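Local coordinates for protein arginyl-trna synthetase (PDB 1IQ0) that probably attaches L-arginine to its cognate tRNA(Arg) at the expense of ATP, as a monomeric class I aminoacyl-tRNA synthetase, at residues Val25-Lys30 with Ala506-Asp511; Leu146-Asp151 with Ile306-Trp311; Leu168-Asp171 with Lys175-His178; Val185-His188 with Glu192-Arg195; Leu255-Gln258 with Phe263-Arg266. All coordinates share one frame; numbering follows the deposited sequence.

Interaction 1: residues Val25-Lys30 with Ala506-Asp511; sequences VARAPK and ALDLLD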
# COMPACT_ATOMS: atom_id res chain seq x y z
N VAL A 25 -6.85 -8.79 -21.01
CA VAL A 25 -6.26 -10.05 -21.44
C VAL A 25 -5.75 -10.72 -20.16
O VAL A 25 -5.42 -10.04 -19.18
CB VAL A 25 -5.08 -9.80 -22.41
CG1 VAL A 25 -3.87 -9.29 -21.66
CG2 VAL A 25 -4.74 -11.07 -23.16
N ALA A 26 -5.70 -12.04 -20.16
CA ALA A 26 -5.22 -12.79 -19.00
C ALA A 26 -4.52 -14.05 -19.48
O ALA A 26 -4.70 -14.46 -20.62
CB ALA A 26 -6.39 -13.15 -18.09
N ARG A 27 -3.71 -14.65 -18.61
CA ARG A 27 -3.00 -15.87 -18.95
C ARG A 27 -3.97 -16.96 -19.37
O ARG A 27 -4.96 -17.22 -18.69
CB ARG A 27 -2.16 -16.35 -17.76
CG ARG A 27 -0.91 -15.50 -17.51
CD ARG A 27 0.08 -15.70 -18.65
NE ARG A 27 0.64 -17.04 -18.64
CZ ARG A 27 1.61 -17.46 -17.83
NH1 ARG A 27 2.14 -16.62 -16.94
NH2 ARG A 27 2.06 -18.71 -17.89
N ALA A 28 -3.69 -17.59 -20.51
CA ALA A 28 -4.54 -18.65 -21.03
C ALA A 28 -4.40 -19.93 -20.21
O ALA A 28 -3.39 -20.14 -19.53
CB ALA A 28 -4.19 -18.93 -22.49
N PRO A 29 -5.42 -20.81 -20.26
CA PRO A 29 -5.43 -22.08 -19.53
C PRO A 29 -4.09 -22.81 -19.56
O PRO A 29 -3.29 -22.64 -20.47
CB PRO A 29 -6.53 -22.87 -20.24
CG PRO A 29 -7.51 -21.79 -20.56
CD PRO A 29 -6.63 -20.69 -21.10
N LYS A 30 -3.86 -23.64 -18.54
CA LYS A 30 -2.63 -24.40 -18.41
C LYS A 30 -2.41 -25.35 -19.58
O LYS A 30 -3.08 -26.37 -19.70
CB LYS A 30 -2.64 -25.20 -17.10
CG LYS A 30 -2.73 -24.33 -15.85
CD LYS A 30 -2.68 -25.18 -14.59
CE LYS A 30 -2.78 -24.31 -13.35
NZ LYS A 30 -4.04 -23.52 -13.32
N ALA A 506 10.09 -17.30 -18.75
CA ALA A 506 10.05 -15.99 -19.37
C ALA A 506 8.61 -15.45 -19.38
O ALA A 506 8.38 -14.27 -19.11
CB ALA A 506 10.58 -16.08 -20.80
N LEU A 507 7.65 -16.33 -19.66
CA LEU A 507 6.25 -15.95 -19.70
C LEU A 507 5.76 -15.44 -18.34
O LEU A 507 5.00 -14.47 -18.28
CB LEU A 507 5.40 -17.13 -20.16
CG LEU A 507 3.92 -16.92 -20.50
CD1 LEU A 507 3.73 -15.74 -21.45
CD2 LEU A 507 3.39 -18.22 -21.13
N ASP A 508 6.18 -16.08 -17.25
CA ASP A 508 5.76 -15.60 -15.94
C ASP A 508 6.35 -14.21 -15.70
O ASP A 508 5.74 -13.38 -15.03
CB ASP A 508 6.21 -16.55 -14.83
CG ASP A 508 5.41 -17.83 -14.84
OD1 ASP A 508 4.22 -17.78 -15.21
OD2 ASP A 508 5.97 -18.89 -14.48
N LEU A 509 7.52 -13.96 -16.26
CA LEU A 509 8.17 -12.66 -16.13
C LEU A 509 7.39 -11.57 -16.87
O LEU A 509 7.45 -10.40 -16.49
CB LEU A 509 9.60 -12.73 -16.66
CG LEU A 509 10.61 -13.35 -15.69
CD1 LEU A 509 11.91 -13.66 -16.41
CD2 LEU A 509 10.85 -12.38 -14.53
N LEU A 510 6.66 -11.95 -17.92
CA LEU A 510 5.90 -10.98 -18.70
C LEU A 510 4.66 -10.48 -17.96
O LEU A 510 4.02 -9.53 -18.41
CB LEU A 510 5.46 -11.58 -20.05
CG LEU A 510 6.51 -12.02 -21.07
CD1 LEU A 510 5.85 -12.14 -22.43
CD2 LEU A 510 7.64 -11.02 -21.16
N ASP A 511 4.33 -11.10 -16.83
CA ASP A 511 3.16 -10.71 -16.05
C ASP A 511 3.47 -9.72 -14.94
O ASP A 511 2.56 -9.24 -14.26
CB ASP A 511 2.49 -11.94 -15.44
CG ASP A 511 1.94 -12.87 -16.49
OD1 ASP A 511 1.47 -12.37 -17.53
OD2 ASP A 511 1.95 -14.09 -16.27
O HOH W 1 4.71 -20.23 -17.60
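Two salt bridges leave the same nitrogen of Arg27 for the carboxylates of Asp508 and Asp511. The bond from Arg27 NH1 to Asp508 OD1 is nearly straight (2.9 Å, 172°) and reaches the oxygen on its anti side. The shorter one, Arg27 NH1 to Asp511 OD2 at 2.6 Å, is more bent but meets the oxygen nearly along its C-O axis. Both acceptors lie in the guanidinium plane, so each N-H of NH1 has its own aspartate. The arginine chain is bent at chi2 and chi3 (both -68°), which brings its head round to the acids.

Apolar packing comes from Leu507, whose CG sits over the centre of one guanidinium face, 3.5 Å above the plane. Its CD2 approaches Arg27 NH2 at 3.5 Å. A water weakly joins NH2 to Asp508 OD1.

The contact ties the edge strand 26-27 of the N-terminal domain to helix 500-509 and the residues that follow it in the DALR anticodon-binding domain. Asp508 OD2 bonds Ser538; Asp511 OD1 salt-bridges Arg3 and is hydrogen-bonded with the Tyr36 hydroxyl. Arg27, with Arg3 on Asp511, probably offsets the repulsion of the two acids and helps tie the domains electrostatically.

Interaction 2: residues Leu146-Asp151 with Ile306-Trp311; sequences LNYIDD and IAFQFW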
# COMPACT_ATOMS: atom_id res chain seq x y z
N LEU A 146 1.37 11.50 3.65
CA LEU A 146 1.09 12.37 4.78
C LEU A 146 0.79 11.57 6.03
O LEU A 146 0.11 10.55 5.97
CB LEU A 146 -0.11 13.27 4.44
CG LEU A 146 -0.63 14.27 5.49
CD1 LEU A 146 -1.46 15.33 4.78
CD2 LEU A 146 -1.48 13.55 6.55
N ASN A 147 1.31 12.03 7.16
CA ASN A 147 1.07 11.39 8.45
C ASN A 147 0.39 12.44 9.34
O ASN A 147 0.98 13.47 9.66
CB ASN A 147 2.40 10.93 9.07
CG ASN A 147 2.21 10.10 10.33
OD1 ASN A 147 3.17 9.53 10.86
ND2 ASN A 147 0.98 10.04 10.83
N TYR A 148 -0.87 12.19 9.70
CA TYR A 148 -1.66 13.12 10.52
C TYR A 148 -1.38 12.92 12.00
O TYR A 148 -1.51 11.81 12.51
CB TYR A 148 -3.15 12.92 10.24
CG TYR A 148 -4.07 13.58 11.25
CD1 TYR A 148 -4.12 14.98 11.36
CD2 TYR A 148 -4.87 12.82 12.10
CE1 TYR A 148 -4.95 15.60 12.30
CE2 TYR A 148 -5.70 13.43 13.05
CZ TYR A 148 -5.73 14.82 13.14
OH TYR A 148 -6.56 15.42 14.05
N ILE A 149 -1.00 14.00 12.68
CA ILE A 149 -0.67 13.93 14.10
C ILE A 149 -1.74 14.64 14.95
O ILE A 149 -1.85 15.86 14.94
CB ILE A 149 0.71 14.60 14.37
CG1 ILE A 149 1.75 14.13 13.34
CG2 ILE A 149 1.19 14.27 15.78
CD1 ILE A 149 2.03 12.61 13.36
N ASP A 150 -2.54 13.85 15.66
CA ASP A 150 -3.61 14.40 16.51
C ASP A 150 -2.99 14.81 17.85
O ASP A 150 -3.14 14.12 18.86
CB ASP A 150 -4.70 13.35 16.72
CG ASP A 150 -5.95 13.92 17.41
OD1 ASP A 150 -5.91 15.08 17.84
OD2 ASP A 150 -6.96 13.20 17.54
N ASP A 151 -2.29 15.94 17.86
CA ASP A 151 -1.63 16.39 19.08
C ASP A 151 -2.53 17.07 20.11
O ASP A 151 -2.04 17.48 21.15
CB ASP A 151 -0.47 17.33 18.73
CG ASP A 151 -0.94 18.59 18.05
OD1 ASP A 151 -0.35 19.66 18.31
OD2 ASP A 151 -1.89 18.51 17.24
N ILE A 306 -14.16 16.81 6.63
CA ILE A 306 -14.43 17.54 5.40
C ILE A 306 -13.42 18.68 5.20
O ILE A 306 -12.86 18.83 4.12
CB ILE A 306 -15.87 18.10 5.38
CG1 ILE A 306 -16.86 16.95 5.28
CG2 ILE A 306 -16.06 19.05 4.19
CD1 ILE A 306 -18.31 17.37 5.55
N ALA A 307 -13.20 19.46 6.25
CA ALA A 307 -12.26 20.59 6.19
C ALA A 307 -10.88 20.13 5.72
O ALA A 307 -10.30 20.71 4.80
CB ALA A 307 -12.14 21.24 7.58
N PHE A 308 -10.36 19.09 6.37
CA PHE A 308 -9.05 18.53 6.05
C PHE A 308 -9.01 18.01 4.61
O PHE A 308 -8.04 18.22 3.89
CB PHE A 308 -8.73 17.42 7.06
CG PHE A 308 -7.29 16.96 7.03
CD1 PHE A 308 -6.26 17.84 6.75
CD2 PHE A 308 -6.97 15.64 7.35
CE1 PHE A 308 -4.92 17.42 6.80
CE2 PHE A 308 -5.65 15.21 7.40
CZ PHE A 308 -4.62 16.10 7.12
N GLN A 309 -10.06 17.31 4.20
CA GLN A 309 -10.14 16.79 2.83
C GLN A 309 -10.07 17.95 1.84
O GLN A 309 -9.42 17.86 0.81
CB GLN A 309 -11.46 16.04 2.62
CG GLN A 309 -11.63 15.42 1.24
CD GLN A 309 -10.66 14.27 0.99
OE1 GLN A 309 -10.39 13.47 1.89
NE2 GLN A 309 -10.15 14.17 -0.24
N PHE A 310 -10.75 19.05 2.16
CA PHE A 310 -10.76 20.23 1.30
C PHE A 310 -9.35 20.79 1.11
O PHE A 310 -8.98 21.20 0.01
CB PHE A 310 -11.68 21.31 1.88
CG PHE A 310 -13.14 21.11 1.54
CD1 PHE A 310 -14.08 22.10 1.87
CD2 PHE A 310 -13.59 19.96 0.90
CE1 PHE A 310 -15.43 21.94 1.56
CE2 PHE A 310 -14.94 19.79 0.59
CZ PHE A 310 -15.87 20.79 0.92
N TRP A 311 -8.56 20.81 2.19
CA TRP A 311 -7.20 21.32 2.12
C TRP A 311 -6.34 20.39 1.27
O TRP A 311 -5.56 20.84 0.45
CB TRP A 311 -6.59 21.43 3.52
CG TRP A 311 -5.11 21.72 3.49
CD1 TRP A 311 -4.52 22.94 3.31
CD2 TRP A 311 -4.05 20.77 3.58
NE1 TRP A 311 -3.14 22.80 3.28
CE2 TRP A 311 -2.83 21.48 3.44
CE3 TRP A 311 -4.00 19.38 3.76
CZ2 TRP A 311 -1.59 20.84 3.48
CZ3 TRP A 311 -2.76 18.75 3.80
CH2 TRP A 311 -1.57 19.48 3.66
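Strand 146-149 and helix 306-311 run roughly antiparallel, at 149°, with their axes 13.1 Å apart, so large side chains must span the gap. This is sheet-to-helix packing in the Rossmann-type catalytic domain of a class I synthetase: strand 141-149 lies within the mixed sheet, between strands 104-108 and 236-239, and helix 301-312 covers one of its faces.

Leu146 and Tyr148, alternate residues of the strand, both point at the helix; Phe308 and Trp311, one turn apart, point back. Phe308 and Leu146 approach from opposite directions, the phenyl CZ lying near both methyls, 4.0 Å from Leu146 CD1 and 4.1 Å from Leu146 CD2. With CG anti to the backbone N (chi1 -168°), the phenyl ring is carried off the helix toward the sheet. The Tyr148 and Phe308 rings meet obliquely, centroids 5.7 Å apart and planes at 48°, with Tyr148 CD1 closest to Phe308 CE2 at 4.3 Å.

Around this layer, Val238 of the neighbouring strand touches Leu146 and Phe308, while Ile243 of helix 240-245 touches Tyr148 and Phe308. The tyrosine hydroxyl bonds Glu240, which probably steadies the outer end of the ring, whose contact with helix 306-311 is through carbon. Trp311 adds the far end of its six-membered ring, its indole nitrogen turning instead to a weak bond with the carbonyl of Tyr342. Leu146 CD1 reaches the indole at its edge, in the ring plane, 3.8 Å from Trp311 CZ3.

Interaction 3: residues Leu168-Asp171 with Lys175-His178; sequences LTWD and KYDH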
# COMPACT_ATOMS: atom_id res chain seq x y z
N LEU A 168 6.17 10.53 37.29
CA LEU A 168 7.09 9.62 36.62
C LEU A 168 8.18 10.40 35.89
O LEU A 168 7.90 11.41 35.25
CB LEU A 168 6.32 8.75 35.63
CG LEU A 168 5.17 7.95 36.24
CD1 LEU A 168 4.42 7.21 35.15
CD2 LEU A 168 5.72 6.98 37.28
N THR A 169 9.41 9.93 36.00
CA THR A 169 10.53 10.60 35.34
C THR A 169 11.22 9.62 34.41
O THR A 169 11.46 8.46 34.77
CB THR A 169 11.55 11.12 36.37
OG1 THR A 169 10.87 11.91 37.36
CG2 THR A 169 12.59 11.98 35.68
N TRP A 170 11.54 10.08 33.21
CA TRP A 170 12.20 9.24 32.21
C TRP A 170 13.61 8.86 32.65
O TRP A 170 14.41 9.73 33.03
CB TRP A 170 12.24 9.98 30.88
CG TRP A 170 12.90 9.22 29.78
CD1 TRP A 170 12.66 7.93 29.42
CD2 TRP A 170 13.89 9.72 28.87
NE1 TRP A 170 13.43 7.59 28.33
CE2 TRP A 170 14.19 8.67 27.97
CE3 TRP A 170 14.54 10.95 28.72
CZ2 TRP A 170 15.12 8.81 26.94
CZ3 TRP A 170 15.46 11.09 27.69
CH2 TRP A 170 15.75 10.03 26.81
N ASP A 171 13.93 7.57 32.60
CA ASP A 171 15.24 7.09 33.00
C ASP A 171 16.34 7.36 31.97
O ASP A 171 17.50 7.04 32.20
CB ASP A 171 15.19 5.59 33.32
CG ASP A 171 15.05 4.72 32.08
OD1 ASP A 171 14.83 3.50 32.25
OD2 ASP A 171 15.17 5.24 30.95
N LYS A 175 12.82 3.32 25.68
CA LYS A 175 12.29 3.98 24.49
C LYS A 175 11.17 4.88 25.00
O LYS A 175 10.22 4.41 25.63
CB LYS A 175 11.77 2.95 23.49
CG LYS A 175 11.43 3.53 22.13
CD LYS A 175 11.49 2.47 21.04
CE LYS A 175 10.97 3.00 19.71
NZ LYS A 175 9.47 3.13 19.71
N TYR A 176 11.28 6.17 24.74
CA TYR A 176 10.32 7.13 25.27
C TYR A 176 8.83 6.84 25.14
O TYR A 176 8.09 7.04 26.11
CB TYR A 176 10.62 8.53 24.73
CG TYR A 176 10.01 9.63 25.58
CD1 TYR A 176 8.75 10.15 25.28
CD2 TYR A 176 10.67 10.11 26.72
CE1 TYR A 176 8.16 11.12 26.08
CE2 TYR A 176 10.09 11.09 27.52
CZ TYR A 176 8.84 11.59 27.20
OH TYR A 176 8.26 12.55 27.99
N ASP A 177 8.38 6.36 23.99
CA ASP A 177 6.95 6.10 23.86
C ASP A 177 6.49 4.90 24.66
O ASP A 177 5.30 4.76 24.95
CB ASP A 177 6.53 6.01 22.38
CG ASP A 177 7.27 4.95 21.59
OD1 ASP A 177 8.42 4.60 21.96
OD2 ASP A 177 6.70 4.48 20.59
N HIS A 178 7.43 4.03 25.05
CA HIS A 178 7.09 2.88 25.88
C HIS A 178 6.92 3.39 27.31
O HIS A 178 6.06 2.92 28.05
CB HIS A 178 8.19 1.81 25.83
CG HIS A 178 8.08 0.90 24.65
ND1 HIS A 178 8.53 1.25 23.40
CD2 HIS A 178 7.54 -0.34 24.53
CE1 HIS A 178 8.27 0.27 22.55
NE2 HIS A 178 7.67 -0.70 23.21
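Lys175 NZ is gripped by several groups just ahead of helix 176-189. It forms a 2.9 Å salt bridge to Asp177 OD1, using the syn lone pair of that oxygen, and a second one to Asp406. Ala222 O and Thr226 OG1, both on helix 213-229, also bond it, so the ammonium group ties the start of the helix to two other parts of the chain.

Trp170 and Tyr176 form a T-shaped (edge-to-face) pair. The tyrosine supplies the edge: its CD2 stands 3.8 Å above one indole face, offset toward the rim, and is 3.9 Å from both Trp170 CG and Trp170 CD2. The planes stand at 76°, with the tyrosine centroid 5.1 Å from that of the five-membered ring. The contact folds the connection after helix 154-165 back on the first turn of helix 176-189, with Lys175 at the N-cap position. In Trp170, CG anti to the backbone N (chi1 179°) directs the indole toward Tyr176, and NE1 bonds the carbonyl of Glu174, which probably limits the tilt. Substituting an alanine for Tyr176 would probably leave that indole face without its aromatic edge and the tryptophan less firmly set. Arg218 of helix 213-229 touches both side chains.

Interaction 4: residues Val185-His188 with Glu192-Arg195; sequences VRLH and EYER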
# COMPACT_ATOMS: atom_id res chain seq x y z
N VAL A 185 -1.05 3.22 30.71
CA VAL A 185 -1.61 1.98 31.24
C VAL A 185 -1.89 2.07 32.74
O VAL A 185 -2.90 1.54 33.21
CB VAL A 185 -0.67 0.76 30.98
CG1 VAL A 185 -1.16 -0.46 31.78
CG2 VAL A 185 -0.66 0.43 29.49
N ARG A 186 -1.01 2.72 33.50
CA ARG A 186 -1.27 2.82 34.93
C ARG A 186 -2.54 3.63 35.17
O ARG A 186 -3.39 3.25 35.97
CB ARG A 186 -0.10 3.48 35.68
CG ARG A 186 -0.08 3.02 37.14
CD ARG A 186 0.28 4.09 38.14
NE ARG A 186 1.71 4.33 38.23
CZ ARG A 186 2.31 4.83 39.30
NH1 ARG A 186 1.60 5.13 40.38
NH2 ARG A 186 3.62 5.05 39.29
N LEU A 187 -2.68 4.75 34.45
CA LEU A 187 -3.86 5.60 34.58
C LEU A 187 -5.15 4.81 34.40
O LEU A 187 -6.08 4.93 35.20
CB LEU A 187 -3.82 6.74 33.56
CG LEU A 187 -5.06 7.65 33.56
CD1 LEU A 187 -5.17 8.37 34.89
CD2 LEU A 187 -4.98 8.66 32.41
N HIS A 188 -5.22 4.00 33.34
CA HIS A 188 -6.42 3.21 33.08
C HIS A 188 -6.64 2.00 33.98
O HIS A 188 -7.68 1.35 33.89
CB HIS A 188 -6.46 2.76 31.61
CG HIS A 188 -7.06 3.79 30.70
ND1 HIS A 188 -6.35 4.88 30.24
CD2 HIS A 188 -8.31 3.93 30.22
CE1 HIS A 188 -7.14 5.64 29.52
NE2 HIS A 188 -8.34 5.09 29.49
N GLU A 192 -9.37 4.91 40.79
CA GLU A 192 -10.08 6.18 40.76
C GLU A 192 -9.94 6.94 39.44
O GLU A 192 -9.87 8.17 39.43
CB GLU A 192 -9.63 7.06 41.93
CG GLU A 192 -8.19 7.50 41.90
CD GLU A 192 -7.77 8.18 43.19
OE1 GLU A 192 -6.72 8.87 43.18
OE2 GLU A 192 -8.48 8.02 44.21
N TYR A 193 -9.90 6.19 38.35
CA TYR A 193 -9.80 6.76 37.01
C TYR A 193 -10.94 7.75 36.73
O TYR A 193 -10.71 8.83 36.19
CB TYR A 193 -9.80 5.64 35.97
CG TYR A 193 -9.91 6.12 34.54
CD1 TYR A 193 -8.87 6.83 33.94
CD2 TYR A 193 -11.06 5.88 33.79
CE1 TYR A 193 -8.98 7.29 32.62
CE2 TYR A 193 -11.18 6.33 32.48
CZ TYR A 193 -10.14 7.04 31.90
OH TYR A 193 -10.27 7.50 30.60
N GLU A 194 -12.16 7.37 37.09
CA GLU A 194 -13.32 8.24 36.86
C GLU A 194 -13.18 9.55 37.63
O GLU A 194 -13.42 10.64 37.10
CB GLU A 194 -14.61 7.54 37.26
CG GLU A 194 -14.90 6.28 36.46
CD GLU A 194 -15.08 6.56 34.98
OE1 GLU A 194 -15.08 5.59 34.18
OE2 GLU A 194 -15.24 7.74 34.60
N ARG A 195 -12.78 9.45 38.89
CA ARG A 195 -12.62 10.62 39.73
C ARG A 195 -11.57 11.58 39.18
O ARG A 195 -11.56 12.77 39.52
CB ARG A 195 -12.25 10.19 41.16
CG ARG A 195 -12.08 11.34 42.14
CD ARG A 195 -11.95 10.84 43.57
NE ARG A 195 -11.77 11.94 44.51
CZ ARG A 195 -11.78 11.81 45.83
NH1 ARG A 195 -11.98 10.62 46.38
NH2 ARG A 195 -11.60 12.87 46.61
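The imidazole of His188 and the phenol of Tyr193 lie side by side and point the same way. Their centroids are 4.5 Å apart and their planes stand at 36°, so the two rings meet obliquely. Tyr193 CE1 lies over one face of the imidazole, 3.9 Å above its plane and offset toward the rim. With CG of Tyr193 anti to the backbone N (chi1 171°), the ring is directed at the helix end. Tyr184, one turn earlier on the same helix, meets His188 with its own ring.

Apolar packing is supplied by Leu187, which crosses Tyr193 at about a right angle. Leu187 CG touches Tyr193 CD1 at 3.9 Å, and the methyl Leu187 CD1 lies 4.1 Å from the same ring carbon. The leucine also packs on Phe161 and Ala162 of helix 154-165.

Polar groups lie close to the phenol as well. The carbonyl Leu187 O approaches Tyr193 CD1 at 3.6 Å, obliquely to the ring. The hydroxyl end is held by a hydrogen bond with Glu158 OE2 of helix 154-165, while His188 lies over one face of the tyrosine ring.

The contact packs the connection leading to helix 197-208 against the C-terminal turn of helix 176-189, in the helical part of the catalytic domain. Tyr193 combines two kinds of hold: packing against Leu187 and the His188 ring probably helps to place its ring, and the bond to Glu158 probably limits rotation of the phenol and ties this turn to a second helix.

Interaction 5: residues Leu255-Gln258 with Phe263-Arg266; sequences LLEQ and FRPR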
# COMPACT_ATOMS: atom_id res chain seq x y z
N LEU A 255 -17.86 27.69 3.51
CA LEU A 255 -18.02 27.29 2.12
C LEU A 255 -19.25 26.39 1.97
O LEU A 255 -20.04 26.56 1.04
CB LEU A 255 -16.75 26.57 1.63
CG LEU A 255 -16.74 26.02 0.21
CD1 LEU A 255 -17.05 27.13 -0.80
CD2 LEU A 255 -15.38 25.40 -0.08
N LEU A 256 -19.44 25.47 2.90
CA LEU A 256 -20.59 24.56 2.85
C LEU A 256 -21.94 25.25 3.05
O LEU A 256 -22.93 24.90 2.39
CB LEU A 256 -20.42 23.45 3.88
CG LEU A 256 -19.31 22.44 3.55
CD1 LEU A 256 -19.06 21.50 4.72
CD2 LEU A 256 -19.74 21.67 2.31
N GLU A 257 -22.00 26.23 3.95
CA GLU A 257 -23.26 26.93 4.20
C GLU A 257 -23.76 27.70 2.98
O GLU A 257 -24.87 28.22 2.99
CB GLU A 257 -23.12 27.88 5.40
CG GLU A 257 -22.81 27.17 6.70
CD GLU A 257 -22.85 28.10 7.91
OE1 GLU A 257 -23.96 28.54 8.27
OE2 GLU A 257 -21.78 28.38 8.48
N GLN A 258 -22.93 27.79 1.95
CA GLN A 258 -23.32 28.48 0.72
C GLN A 258 -24.27 27.58 -0.06
O GLN A 258 -25.01 28.04 -0.93
CB GLN A 258 -22.10 28.76 -0.16
CG GLN A 258 -21.28 29.96 0.25
CD GLN A 258 -19.99 30.08 -0.54
OE1 GLN A 258 -19.98 29.89 -1.77
NE2 GLN A 258 -18.90 30.40 0.14
N PHE A 263 -28.04 23.55 5.88
CA PHE A 263 -28.86 24.51 6.61
C PHE A 263 -29.14 24.10 8.05
O PHE A 263 -28.83 22.98 8.46
CB PHE A 263 -30.18 24.67 5.86
CG PHE A 263 -30.89 23.37 5.63
CD1 PHE A 263 -31.72 22.82 6.62
CD2 PHE A 263 -30.69 22.65 4.46
CE1 PHE A 263 -32.33 21.58 6.43
CE2 PHE A 263 -31.30 21.41 4.26
CZ PHE A 263 -32.11 20.87 5.25
N ARG A 264 -29.75 25.01 8.80
CA ARG A 264 -30.09 24.77 10.20
C ARG A 264 -31.60 24.59 10.37
O ARG A 264 -32.36 25.54 10.24
CB ARG A 264 -29.65 25.93 11.09
CG ARG A 264 -28.16 26.11 11.24
CD ARG A 264 -27.84 27.06 12.39
NE ARG A 264 -26.41 27.18 12.64
CZ ARG A 264 -25.55 27.75 11.80
NH1 ARG A 264 -25.98 28.27 10.65
NH2 ARG A 264 -24.26 27.79 12.10
N PRO A 265 -32.04 23.36 10.64
CA PRO A 265 -33.48 23.15 10.82
C PRO A 265 -33.97 24.00 12.00
O PRO A 265 -33.40 23.95 13.09
CB PRO A 265 -33.58 21.65 11.10
CG PRO A 265 -32.42 21.09 10.34
CD PRO A 265 -31.32 22.07 10.65
N ARG A 266 -35.01 24.80 11.77
CA ARG A 266 -35.56 25.65 12.83
C ARG A 266 -36.36 24.84 13.84
O ARG A 266 -36.66 25.31 14.93
CB ARG A 266 -36.44 26.76 12.23
CG ARG A 266 -37.53 26.27 11.29
CD ARG A 266 -37.24 26.68 9.85
NE ARG A 266 -35.98 26.12 9.35
CZ ARG A 266 -35.48 26.36 8.15
NH1 ARG A 266 -36.12 27.16 7.31
NH2 ARG A 266 -34.33 25.81 7.78
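A helix-to-strand turn on the surface of the catalytic domain holds this contact, where helix 248-256 gives way to the short strand 262-263, which pairs with strand 274-277. Glu257, following Leu256 of helix 248-256, and Arg264, just past the strand, bridge the turn with a salt bridge.

One bond carries it: Arg264 NH1 donates to Glu257 OE1 at 3.1 Å, with an N-H...O angle of 149°. The fit is loose. OE1 is met from above the carboxylate plane; it lies 21° off the guanidinium plane, and the two flat groups stand 66° apart. The arginine is extended from CG to NE, with CG anti to the carbonyl carbon, beside the backbone N, a shape that carries its head across to the acid.

Leu274 touches the side chains of both charged residues, and Val262 also packs on Glu257, while Arg264 leans on Leu293 as well. Without the carboxylate, as with an alanine here in place of Glu257, the Arg264 guanidinium would probably lose this partner and be freer to swing at the surface. Both residues are at least partly exposed, so solvent is likely to weaken the attraction. Coplanar, two-pronged pairing is excluded by the turn of the two groups: the second terminal nitrogen, Arg264 NH2, stays 3.9 Å from Glu257 OE1, the same oxygen that NH1 holds.

Interaction 1 stands apart, joining the N-terminal and anticodon-binding domains across 476 residues of sequence; its centre is 42 Å from that of interaction 2 and on the other side of the chain's centre. The remaining four belong to the catalytic domain. The helices carrying interactions 2 and 5, 301-312 and 248-256, pack directly: Phe310 CE1 lies 3.8 Å from Leu255 CD2, and Ile306 CG2 3.9 Å from Leu256 CD1. Interactions 3 and 4 use successive parts of helix 176-189 and meet where Leu168 CD2 touches Arg186 NH2. Near interaction 3, Asp177 and His178 touch Glu117 of the predicted HIGH region, the ATP-binding signature of class I synthetases.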